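Local coordinates for protein PlaB phospholipase (Legionella pneumophila, PDB 6ZTI) that probably hydrolyses phospholipids as an alpha/beta hydrolase virulence factor of Legionella, with its activity controlled by NAD(H)-mediated tetramerization, at residues B[99-102]-B[103-107]; B[295-299]-B[300-304]; B[176-179]-B[180-183]. One frame throughout, in Å; residues are numbered along the deposited sequence.

Contact 1: B[99-102]-B[103-107]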
ATOM      1  N   HIS B  99     -34.002 -10.609   3.684  1.00  8.30           N
ATOM      2  CA  HIS B  99     -33.500  -9.812   4.788  1.00  8.09           C
ATOM      3  C   HIS B  99     -32.090  -9.367   4.440  1.00 10.63           C
ATOM      4  O   HIS B  99     -31.301 -10.140   3.884  1.00  9.50           O
ATOM      5  CB  HIS B  99     -33.520 -10.599   6.117  1.00  9.81           C
ATOM      6  CG  HIS B  99     -33.022  -9.822   7.300  1.00  9.45           C
ATOM      7  ND1 HIS B  99     -31.959 -10.243   8.069  1.00  9.09           N
ATOM      8  CD2 HIS B  99     -33.443  -8.655   7.848  1.00 13.16           C
ATOM      9  CE1 HIS B  99     -31.741  -9.367   9.035  1.00 12.12           C
ATOM     10  NE2 HIS B  99     -32.630  -8.394   8.927  1.00 11.00           N
ATOM     11  N   SER B 100     -31.800  -8.101   4.724  1.00 10.56           N
ATOM     12  CA  SER B 100     -30.460  -7.546   4.589  1.00  9.24           C
ATOM     13  C   SER B 100     -29.944  -7.770   3.169  1.00 10.32           C
ATOM     14  O   SER B 100     -30.570  -7.299   2.211  1.00 11.47           O
ATOM     15  CB  SER B 100     -29.596  -8.152   5.702  1.00 11.79           C
ATOM     16  OG  SER B 100     -28.287  -7.629   5.688  1.00 25.93           O
ATOM     17  N   THR B 101     -28.817  -8.456   2.997  1.00 13.36           N
ATOM     18  CA  THR B 101     -28.219  -8.594   1.672  1.00 11.64           C
ATOM     19  C   THR B 101     -29.093  -9.387   0.714  1.00 11.79           C
ATOM     20  O   THR B 101     -28.920  -9.269  -0.503  1.00  7.93           O
ATOM     21  CB  THR B 101     -26.846  -9.271   1.786  1.00 15.46           C
ATOM     22  OG1 THR B 101     -26.156  -8.765   2.930  1.00 24.40           O
ATOM     23  CG2 THR B 101     -26.006  -8.992   0.546  1.00 24.89           C
ATOM     24  N   GLY B 102     -30.005 -10.214   1.226  1.00 11.45           N
ATOM     25  CA  GLY B 102     -30.861 -10.981   0.342  1.00 11.98           C
ATOM     26  C   GLY B 102     -31.630 -10.125  -0.653  1.00 11.34           C
ATOM     27  O   GLY B 102     -31.944 -10.580  -1.757  1.00 13.97           O
ATOM     28  N   GLY B 103     -31.953  -8.891  -0.279  1.00 10.55           N
ATOM     29  CA  GLY B 103     -32.643  -7.981  -1.167  1.00 11.54           C
ATOM     30  C   GLY B 103     -31.807  -7.677  -2.394  1.00 10.16           C
ATOM     31  O   GLY B 103     -32.166  -8.027  -3.519  1.00  8.25           O
ATOM     32  N   PRO B 104     -30.667  -7.015  -2.191  1.00  8.84           N
ATOM     33  CA  PRO B 104     -29.732  -6.786  -3.297  1.00 14.62           C
ATOM     34  C   PRO B 104     -29.450  -8.014  -4.138  1.00 13.27           C
ATOM     35  O   PRO B 104     -29.242  -7.891  -5.352  1.00 10.18           O
ATOM     36  CB  PRO B 104     -28.469  -6.309  -2.570  1.00 20.59           C
ATOM     37  CG  PRO B 104     -28.971  -5.603  -1.378  1.00 12.15           C
ATOM     38  CD  PRO B 104     -30.231  -6.344  -0.954  1.00 11.04           C
ATOM     39  N   ILE B 105     -29.438  -9.196  -3.531  1.00 11.88           N
ATOM     40  CA  ILE B 105     -29.060 -10.411  -4.255  1.00 11.74           C
ATOM     41  C   ILE B 105     -30.165 -10.817  -5.220  1.00 10.03           C
ATOM     42  O   ILE B 105     -29.912 -11.106  -6.398  1.00  9.30           O
ATOM     43  CB  ILE B 105     -28.729 -11.538  -3.258  1.00 10.43           C
ATOM     44  CG1 ILE B 105     -27.313 -11.357  -2.723  1.00  9.44           C
ATOM     45  CG2 ILE B 105     -28.861 -12.917  -3.900  1.00 17.33           C
ATOM     46  CD1 ILE B 105     -27.033 -12.080  -1.406  1.00 20.11           C
ATOM     47  N   VAL B 106     -31.412 -10.824  -4.744  1.00  8.37           N
ATOM     48  CA  VAL B 106     -32.531 -11.133  -5.625  1.00 13.89           C
ATOM     49  C   VAL B 106     -32.673 -10.075  -6.713  1.00 11.55           C
ATOM     50  O   VAL B 106     -33.069 -10.393  -7.841  1.00 12.36           O
ATOM     51  CB  VAL B 106     -33.821 -11.292  -4.803  1.00 13.27           C
ATOM     52  CG1 VAL B 106     -35.038 -11.430  -5.715  1.00 18.45           C
ATOM     53  CG2 VAL B 106     -33.699 -12.513  -3.895  1.00 11.83           C
ATOM     54  N   ARG B 107     -32.339  -8.814  -6.411  1.00 11.43           N
ATOM     55  CA  ARG B 107     -32.406  -7.776  -7.434  1.00  7.78           C
ATOM     56  C   ARG B 107     -31.328  -7.963  -8.498  1.00  8.01           C
ATOM     57  O   ARG B 107     -31.549  -7.632  -9.663  1.00 15.13           O
ATOM     58  CB  ARG B 107     -32.281  -6.393  -6.807  1.00  8.12           C
ATOM     59  CG  ARG B 107     -33.484  -5.980  -5.930  1.00  7.83           C
ATOM     60  CD  ARG B 107     -33.549  -4.495  -5.780  1.00 14.59           C
ATOM     61  NE  ARG B 107     -32.385  -3.937  -5.100  1.00 13.67           N
ATOM     62  CZ  ARG B 107     -31.516  -3.079  -5.629  1.00  8.31           C
ATOM     63  NH1 ARG B 107     -31.623  -2.651  -6.888  1.00 12.94           N
ATOM     64  NH2 ARG B 107     -30.514  -2.645  -4.877  1.00  9.52           N
TER

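Contact 2: B[295-299]-B[300-304]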
ATOM      1  N   LEU B 295     -48.170  -9.924   0.611  1.00 15.29           N
ATOM      2  CA  LEU B 295     -48.402 -11.168  -0.115  1.00 12.56           C
ATOM      3  C   LEU B 295     -49.802 -11.247  -0.704  1.00 22.92           C
ATOM      4  O   LEU B 295     -50.025 -12.012  -1.650  1.00 17.26           O
ATOM      5  CB  LEU B 295     -48.183 -12.369   0.805  1.00 20.86           C
ATOM      6  CG  LEU B 295     -46.736 -12.669   1.199  1.00 23.72           C
ATOM      7  CD1 LEU B 295     -46.696 -13.785   2.229  1.00 17.61           C
ATOM      8  CD2 LEU B 295     -45.913 -13.048  -0.027  1.00 21.92           C
ATOM      9  N   GLN B 296     -50.753 -10.498  -0.158  1.00 21.19           N
ATOM     10  CA  GLN B 296     -52.121 -10.530  -0.647  1.00 21.14           C
ATOM     11  C   GLN B 296     -52.356  -9.561  -1.805  1.00 18.54           C
ATOM     12  O   GLN B 296     -53.404  -9.643  -2.459  1.00 22.71           O
ATOM     13  CB  GLN B 296     -53.080 -10.249   0.519  1.00 23.22           C
ATOM     14  CG  GLN B 296     -53.156 -11.426   1.511  1.00 26.09           C
ATOM     15  CD  GLN B 296     -53.821 -11.092   2.840  1.00 30.01           C
ATOM     16  OE1 GLN B 296     -53.896  -9.932   3.252  1.00 28.65           O
ATOM     17  NE2 GLN B 296     -54.294 -12.123   3.525  1.00 26.96           N
ATOM     18  N   VAL B 297     -51.400  -8.679  -2.103  1.00 13.86           N
ATOM     19  CA  VAL B 297     -51.549  -7.803  -3.255  1.00 16.53           C
ATOM     20  C   VAL B 297     -51.641  -8.630  -4.528  1.00 20.14           C
ATOM     21  O   VAL B 297     -50.829  -9.529  -4.775  1.00 14.44           O
ATOM     22  CB  VAL B 297     -50.389  -6.804  -3.317  1.00 18.48           C
ATOM     23  CG1 VAL B 297     -50.391  -6.093  -4.657  1.00 15.11           C
ATOM     24  CG2 VAL B 297     -50.514  -5.809  -2.188  1.00 19.07           C
ATOM     25  N   LYS B 298     -52.634  -8.312  -5.360  1.00 17.56           N
ATOM     26  CA  LYS B 298     -52.843  -9.028  -6.611  0.51 22.23           C
ATOM     27  C   LYS B 298     -53.107  -8.096  -7.789  1.00 24.13           C
ATOM     28  O   LYS B 298     -53.448  -8.576  -8.873  1.00 26.95           O
ATOM     29  CB  LYS B 298     -54.001 -10.023  -6.471  0.51 22.34           C
ATOM     30  CG  LYS B 298     -53.691 -11.205  -5.558  0.51 21.85           C
ATOM     31  CD  LYS B 298     -54.786 -12.257  -5.608  0.51 30.48           C
ATOM     32  CE  LYS B 298     -54.431 -13.466  -4.763  0.51 35.56           C
ATOM     33  NZ  LYS B 298     -55.412 -14.579  -4.939  0.51 48.44           N
ATOM     34  N   SER B 299     -52.956  -6.786  -7.613  1.00 16.93           N
ATOM     35  CA  SER B 299     -53.335  -5.848  -8.660  1.00 17.24           C
ATOM     36  C   SER B 299     -52.655  -4.517  -8.412  1.00 20.09           C
ATOM     37  O   SER B 299     -52.165  -4.241  -7.314  1.00 19.71           O
ATOM     38  CB  SER B 299     -54.847  -5.635  -8.679  1.00 28.04           C
ATOM     39  OG  SER B 299     -55.229  -4.967  -7.475  1.00 25.52           O
ATOM     40  N   ARG B 300     -52.677  -3.675  -9.444  1.00 15.07           N
ATOM     41  CA  ARG B 300     -52.195  -2.305  -9.306  1.00 21.06           C
ATOM     42  C   ARG B 300     -52.957  -1.569  -8.207  1.00 21.11           C
ATOM     43  O   ARG B 300     -52.364  -0.825  -7.416  1.00 16.86           O
ATOM     44  CB  ARG B 300     -52.327  -1.595 -10.660  1.00 18.77           C
ATOM     45  CG  ARG B 300     -52.070  -0.079 -10.649  1.00 33.32           C
ATOM     46  CD  ARG B 300     -50.604   0.263 -10.779  1.00 34.38           C
ATOM     47  NE  ARG B 300     -50.075  -0.029 -12.109  1.00 29.71           N
ATOM     48  CZ  ARG B 300     -48.842   0.270 -12.501  1.00 22.61           C
ATOM     49  NH1 ARG B 300     -48.010   0.876 -11.669  1.00 26.00           N
ATOM     50  NH2 ARG B 300     -48.435  -0.040 -13.725  1.00 25.76           N
ATOM     51  N   ASP B 301     -54.271  -1.788  -8.125  1.00 21.54           N
ATOM     52  CA  ASP B 301     -55.099  -1.045  -7.181  1.00 21.55           C
ATOM     53  C   ASP B 301     -54.774  -1.421  -5.745  1.00 22.21           C
ATOM     54  O   ASP B 301     -54.619  -0.549  -4.884  1.00 17.54           O
ATOM     55  CB  ASP B 301     -56.579  -1.308  -7.468  1.00 31.33           C
ATOM     56  CG  ASP B 301     -57.000  -0.849  -8.853  1.00 50.71           C
ATOM     57  OD1 ASP B 301     -56.825   0.350  -9.170  1.00 59.07           O
ATOM     58  OD2 ASP B 301     -57.493  -1.692  -9.633  1.00 60.92           O
ATOM     59  N   SER B 302     -54.717  -2.720  -5.456  1.00 17.89           N
ATOM     60  CA  SER B 302     -54.360  -3.154  -4.114  1.00 24.90           C
ATOM     61  C   SER B 302     -52.940  -2.738  -3.760  1.00 18.37           C
ATOM     62  O   SER B 302     -52.662  -2.406  -2.604  1.00 17.27           O
ATOM     63  CB  SER B 302     -54.526  -4.667  -3.996  1.00 21.81           C
ATOM     64  OG  SER B 302     -53.921  -5.343  -5.090  1.00 29.40           O
ATOM     65  N   TYR B 303     -52.033  -2.747  -4.742  1.00 18.61           N
ATOM     66  CA  TYR B 303     -50.665  -2.312  -4.501  1.00 17.20           C
ATOM     67  C   TYR B 303     -50.626  -0.851  -4.084  1.00 16.06           C
ATOM     68  O   TYR B 303     -49.982  -0.500  -3.093  1.00 14.57           O
ATOM     69  CB  TYR B 303     -49.808  -2.523  -5.751  1.00 14.28           C
ATOM     70  CG  TYR B 303     -48.341  -2.178  -5.549  1.00 14.88           C
ATOM     71  CD1 TYR B 303     -47.521  -2.984  -4.775  1.00 11.78           C
ATOM     72  CD2 TYR B 303     -47.782  -1.059  -6.140  1.00 12.25           C
ATOM     73  CE1 TYR B 303     -46.180  -2.687  -4.589  1.00 15.29           C
ATOM     74  CE2 TYR B 303     -46.441  -0.754  -5.971  1.00 14.60           C
ATOM     75  CZ  TYR B 303     -45.643  -1.575  -5.189  1.00  8.54           C
ATOM     76  OH  TYR B 303     -44.317  -1.287  -4.999  1.00 12.48           O
ATOM     77  N   ASN B 304     -51.296   0.020  -4.849  1.00 12.38           N
ATOM     78  CA  ASN B 304     -51.276   1.445  -4.542  1.00 19.56           C
ATOM     79  C   ASN B 304     -51.964   1.735  -3.217  1.00 16.61           C
ATOM     80  O   ASN B 304     -51.574   2.667  -2.502  1.00 16.88           O
ATOM     81  CB  ASN B 304     -51.943   2.238  -5.666  1.00 23.80           C
ATOM     82  CG  ASN B 304     -51.094   2.299  -6.905  1.00 18.58           C
ATOM     83  OD1 ASN B 304     -49.887   2.082  -6.853  1.00 23.61           O
ATOM     84  ND2 ASN B 304     -51.716   2.608  -8.028  1.00 24.57           N
TER

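Contact 3: B[176-179]-B[180-183]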
ATOM      1  N   LEU B 176     -25.819  -1.714 -10.279  1.00 10.69           N
ATOM      2  CA  LEU B 176     -27.115  -2.372 -10.155  1.00  8.44           C
ATOM      3  C   LEU B 176     -28.235  -1.350  -9.990  1.00  7.51           C
ATOM      4  O   LEU B 176     -29.275  -1.438 -10.651  1.00 11.84           O
ATOM      5  CB  LEU B 176     -27.092  -3.355  -8.985  1.00 12.42           C
ATOM      6  CG  LEU B 176     -28.383  -4.150  -8.776  1.00  9.73           C
ATOM      7  CD1 LEU B 176     -28.723  -5.022  -9.988  1.00 13.68           C
ATOM      8  CD2 LEU B 176     -28.288  -5.002  -7.518  1.00 13.73           C
ATOM      9  N   ASN B 177     -28.025  -0.343  -9.145  1.00 10.11           N
ATOM     10  CA  ASN B 177     -29.102   0.590  -8.869  1.00 11.27           C
ATOM     11  C   ASN B 177     -29.331   1.548 -10.023  1.00 10.97           C
ATOM     12  O   ASN B 177     -30.461   2.009 -10.225  1.00  7.28           O
ATOM     13  CB  ASN B 177     -28.788   1.329  -7.582  1.00  6.50           C
ATOM     14  CG  ASN B 177     -28.882   0.427  -6.390  1.00  8.01           C
ATOM     15  OD1 ASN B 177     -29.430  -0.685  -6.473  1.00 11.90           O
ATOM     16  ND2 ASN B 177     -28.346   0.873  -5.278  1.00  7.81           N
ATOM     17  N   GLU B 178     -28.294   1.844 -10.809  1.00 11.83           N
ATOM     18  CA  GLU B 178     -28.526   2.620 -12.017  1.00 11.78           C
ATOM     19  C   GLU B 178     -29.325   1.805 -13.021  1.00 10.74           C
ATOM     20  O   GLU B 178     -30.241   2.327 -13.667  1.00 11.07           O
ATOM     21  CB  GLU B 178     -27.202   3.082 -12.608  1.00  9.35           C
ATOM     22  CG  GLU B 178     -27.375   3.797 -13.930  1.00 20.48           C
ATOM     23  CD  GLU B 178     -26.121   4.511 -14.401  1.00 25.80           C
ATOM     24  OE1 GLU B 178     -25.007   4.088 -14.020  1.00 27.21           O
ATOM     25  OE2 GLU B 178     -26.259   5.499 -15.153  1.00 30.15           O
ATOM     26  N   SER B 179     -29.008   0.518 -13.156  1.00 14.66           N
ATOM     27  CA  SER B 179     -29.854  -0.357 -13.961  1.00 15.91           C
ATOM     28  C   SER B 179     -31.305  -0.282 -13.500  1.00 16.09           C
ATOM     29  O   SER B 179     -32.224  -0.194 -14.322  1.00 15.66           O
ATOM     30  CB  SER B 179     -29.348  -1.798 -13.884  1.00 13.35           C
ATOM     31  OG  SER B 179     -30.018  -2.631 -14.819  1.00 15.04           O
ATOM     32  N   TRP B 180     -31.531  -0.296 -12.182  1.00 13.59           N
ATOM     33  CA  TRP B 180     -32.893  -0.405 -11.674  1.00 10.50           C
ATOM     34  C   TRP B 180     -33.695   0.862 -11.899  1.00 13.68           C
ATOM     35  O   TRP B 180     -34.921   0.829 -11.745  1.00 12.12           O
ATOM     36  CB  TRP B 180     -32.878  -0.794 -10.193  1.00 10.30           C
ATOM     37  CG  TRP B 180     -33.044  -2.273 -10.023  1.00  9.50           C
ATOM     38  CD1 TRP B 180     -32.113  -3.234 -10.288  1.00 10.45           C
ATOM     39  CD2 TRP B 180     -34.224  -2.968  -9.584  1.00 11.24           C
ATOM     40  NE1 TRP B 180     -32.632  -4.476 -10.032  1.00 12.12           N
ATOM     41  CE2 TRP B 180     -33.929  -4.343  -9.611  1.00 11.25           C
ATOM     42  CE3 TRP B 180     -35.497  -2.559  -9.178  1.00 12.26           C
ATOM     43  CZ2 TRP B 180     -34.856  -5.313  -9.235  1.00 12.95           C
ATOM     44  CZ3 TRP B 180     -36.423  -3.529  -8.800  1.00 10.93           C
ATOM     45  CH2 TRP B 180     -36.099  -4.885  -8.834  1.00 11.49           C
ATOM     46  N   LEU B 181     -33.044   1.965 -12.285  1.00 16.05           N
ATOM     47  CA  LEU B 181     -33.789   3.153 -12.687  1.00 17.33           C
ATOM     48  C   LEU B 181     -34.775   2.854 -13.812  1.00 20.03           C
ATOM     49  O   LEU B 181     -35.830   3.492 -13.894  1.00 25.54           O
ATOM     50  CB  LEU B 181     -32.824   4.263 -13.110  1.00 12.26           C
ATOM     51  CG  LEU B 181     -32.050   4.852 -11.935  1.00 16.81           C
ATOM     52  CD1 LEU B 181     -30.831   5.588 -12.399  1.00 15.30           C
ATOM     53  CD2 LEU B 181     -32.943   5.791 -11.115  1.00 18.05           C
ATOM     54  N   ASP B 182     -34.464   1.892 -14.677  1.00 18.44           N
ATOM     55  CA  ASP B 182     -35.295   1.586 -15.837  1.00 24.73           C
ATOM     56  C   ASP B 182     -36.383   0.551 -15.558  1.00 22.24           C
ATOM     57  O   ASP B 182     -37.173   0.249 -16.457  1.00 25.92           O
ATOM     58  CB  ASP B 182     -34.413   1.086 -16.989  1.00 31.86           C
ATOM     59  CG  ASP B 182     -33.324   2.069 -17.353  1.00 45.35           C
ATOM     60  OD1 ASP B 182     -33.636   3.271 -17.495  1.00 57.50           O
ATOM     61  OD2 ASP B 182     -32.156   1.641 -17.483  1.00 65.56           O
ATOM     62  N   TYR B 183     -36.446  -0.003 -14.354  1.00 17.71           N
ATOM     63  CA  TYR B 183     -37.418  -1.048 -14.059  1.00 15.68           C
ATOM     64  C   TYR B 183     -38.811  -0.461 -13.837  1.00 15.89           C
ATOM     65  O   TYR B 183     -38.969   0.637 -13.288  1.00 17.15           O
ATOM     66  CB  TYR B 183     -37.014  -1.814 -12.804  1.00 16.24           C
ATOM     67  CG  TYR B 183     -35.935  -2.870 -12.973  1.00 12.81           C
ATOM     68  CD1 TYR B 183     -34.725  -2.584 -13.591  1.00 13.83           C
ATOM     69  CD2 TYR B 183     -36.129  -4.161 -12.478  1.00  9.77           C
ATOM     70  CE1 TYR B 183     -33.734  -3.561 -13.714  1.00 11.60           C
ATOM     71  CE2 TYR B 183     -35.154  -5.129 -12.591  1.00 15.37           C
ATOM     72  CZ  TYR B 183     -33.968  -4.824 -13.209  1.00 14.41           C
ATOM     73  OH  TYR B 183     -33.030  -5.803 -13.310  1.00 16.52           O
TER
HETATM   74  O   HOH W   1     -30.649   3.144 -16.352  1.00 43.21           O

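Contact 1: B[99-102]-B[103-107]
T101, in the sharp bend after strand 93-99, meets I105 on the first turn of helix 102-114. The bend has the form of the nucleophile elbow of alpha/beta hydrolases. S100 sits at its apex with phi 55° and psi -121°, the strained backbone expected of the nucleophile position. The type II' turn from H99 to G102 is part of this bend. S100 OG makes a weak hydrogen bond to H266 NE2, consistent with a catalytic serine and histidine.

The side chain of I105 runs along the carbonyl of T101. Its CB is 3.6 Å from T101 O. CG1 comes closer, 3.4 Å from T101 O. CD1 is still 3.5 Å from T101 O and also touches T101 CG2 at 3.8 Å, where the two side chains cross at a slant. Y60 of strand 55-60 touches both residues. T101 O also receives I105 N at 3.1 Å, almost in line with its C=O bond.

G103 N bonds to S100 O at 3.3 Å, approaching from above the carbonyl plane. P104 has no N-H to give. Its CD packs 3.2 Å from T101 O instead. V106 N donates a nearly straight bond to G102 O. Its CG2 lies beside the backbone N, and this brings the methyl to 3.4 Å from the same G102 O.

Contact 2: B[295-299]-B[300-304]
The backbone at S299 is extended, with phi -161° and psi 166°, and S299 O accepts a hydrogen bond from Y303 N at 3.0 Å, the first of the next helix. This donor comes in tilted from the carbonyl plane. Two serines meet at that first turn. S299 OG and S302 OG are hydrogen-bonded at 2.7 Å, and either could be the donor. S302 OG also accepts a hydrogen bond from K298 N at 3.2 Å. Its torsion puts the oxygen between the backbone N and the carbonyl carbon. From there it faces back across the turn to the preceding residues. Two bonds therefore hold this hydroxyl, one from the N-H of K298 and one shared with the hydroxyl of S299.

S299 is the N-cap of helix 300-320, and S302 is the third residue of its first turn. S299 ends the short link between helices 286-296 and 300-320.

V297 supplies the apolar side of the turn. Its CG1 lies 3.6 Å from S302 OG. The same methyl packs 3.8 Å from Y303 CB, at the edge of the tyrosine ring and near its plane. With Y303 CG anti to the backbone N (chi1 -176°), the ring leads away from the link toward strand 191-197. Its hydroxyl is hydrogen-bonded to S192 O and A257 N, and the ring meets F193 edge-to-face. V297 also touches F193, and V297 O accepts a hydrogen bond from H125 NE2. R300 CB rests 3.7 Å from S299 C, and the R300 side chain also touches T186 and A187.

Contact 3: B[176-179]-B[180-183]
The C-terminal turn of helix 171-180 brings L176 against W180, and a type I beta turn from W180 to Y183 follows. W180 N donates to L176 O at 3.0 Å. The same oxygen lies in the plane of the indole, at its edge, 3.4 Å from W180 CD1. L176 CG is anti to the backbone N (chi1 -178°), which sends the chain along the indole. There L176 CD1 packs 3.8 Å from W180 CD1; the two side chains point the same way.

From L181 on, the stronger bonds reach back three residues, not the four of an alpha-helix. L181 N reaches E178 O at 3.1 Å from well above the carbonyl plane, and keeps a weak four-residue bond to N177 O. D182 N is hydrogen-bonded to S179 O. Y183 N closes the turn on W180 O. E178 O also takes a hydrogen bond from a water at 2.8 Å.

The turn brings Y183 back beside the helix. The edge of its ring meets S179 O, with CD1 at 3.5 Å. Y183 CE2 stands 3.3 Å above the indole plane of W180, toward the rim. Y183 OH and S179 OG are both hydrogen-bonded to D111 OD1 on helix 102-114.

In the fold
Along the chain the order is contact 1, contact 3, contact 2. Contacts 1 and 3 are neighbours, with centres about 15 Å apart. R107 joins them: it is hydrogen-bonded to N177 and makes a cation-pi contact with W180, so helix 102-114 packs on the end of helix 171-180. Contact 2 is about 22 Å from either one, centre to centre, and touches neither. The parallel sheet relates them. Strand 93-99 leads into contact 1, contact 3 precedes strand 191-197, and contact 2 packs on that strand. All three belong with the alpha/beta hydrolase part and lie away from the thio-NAD pockets.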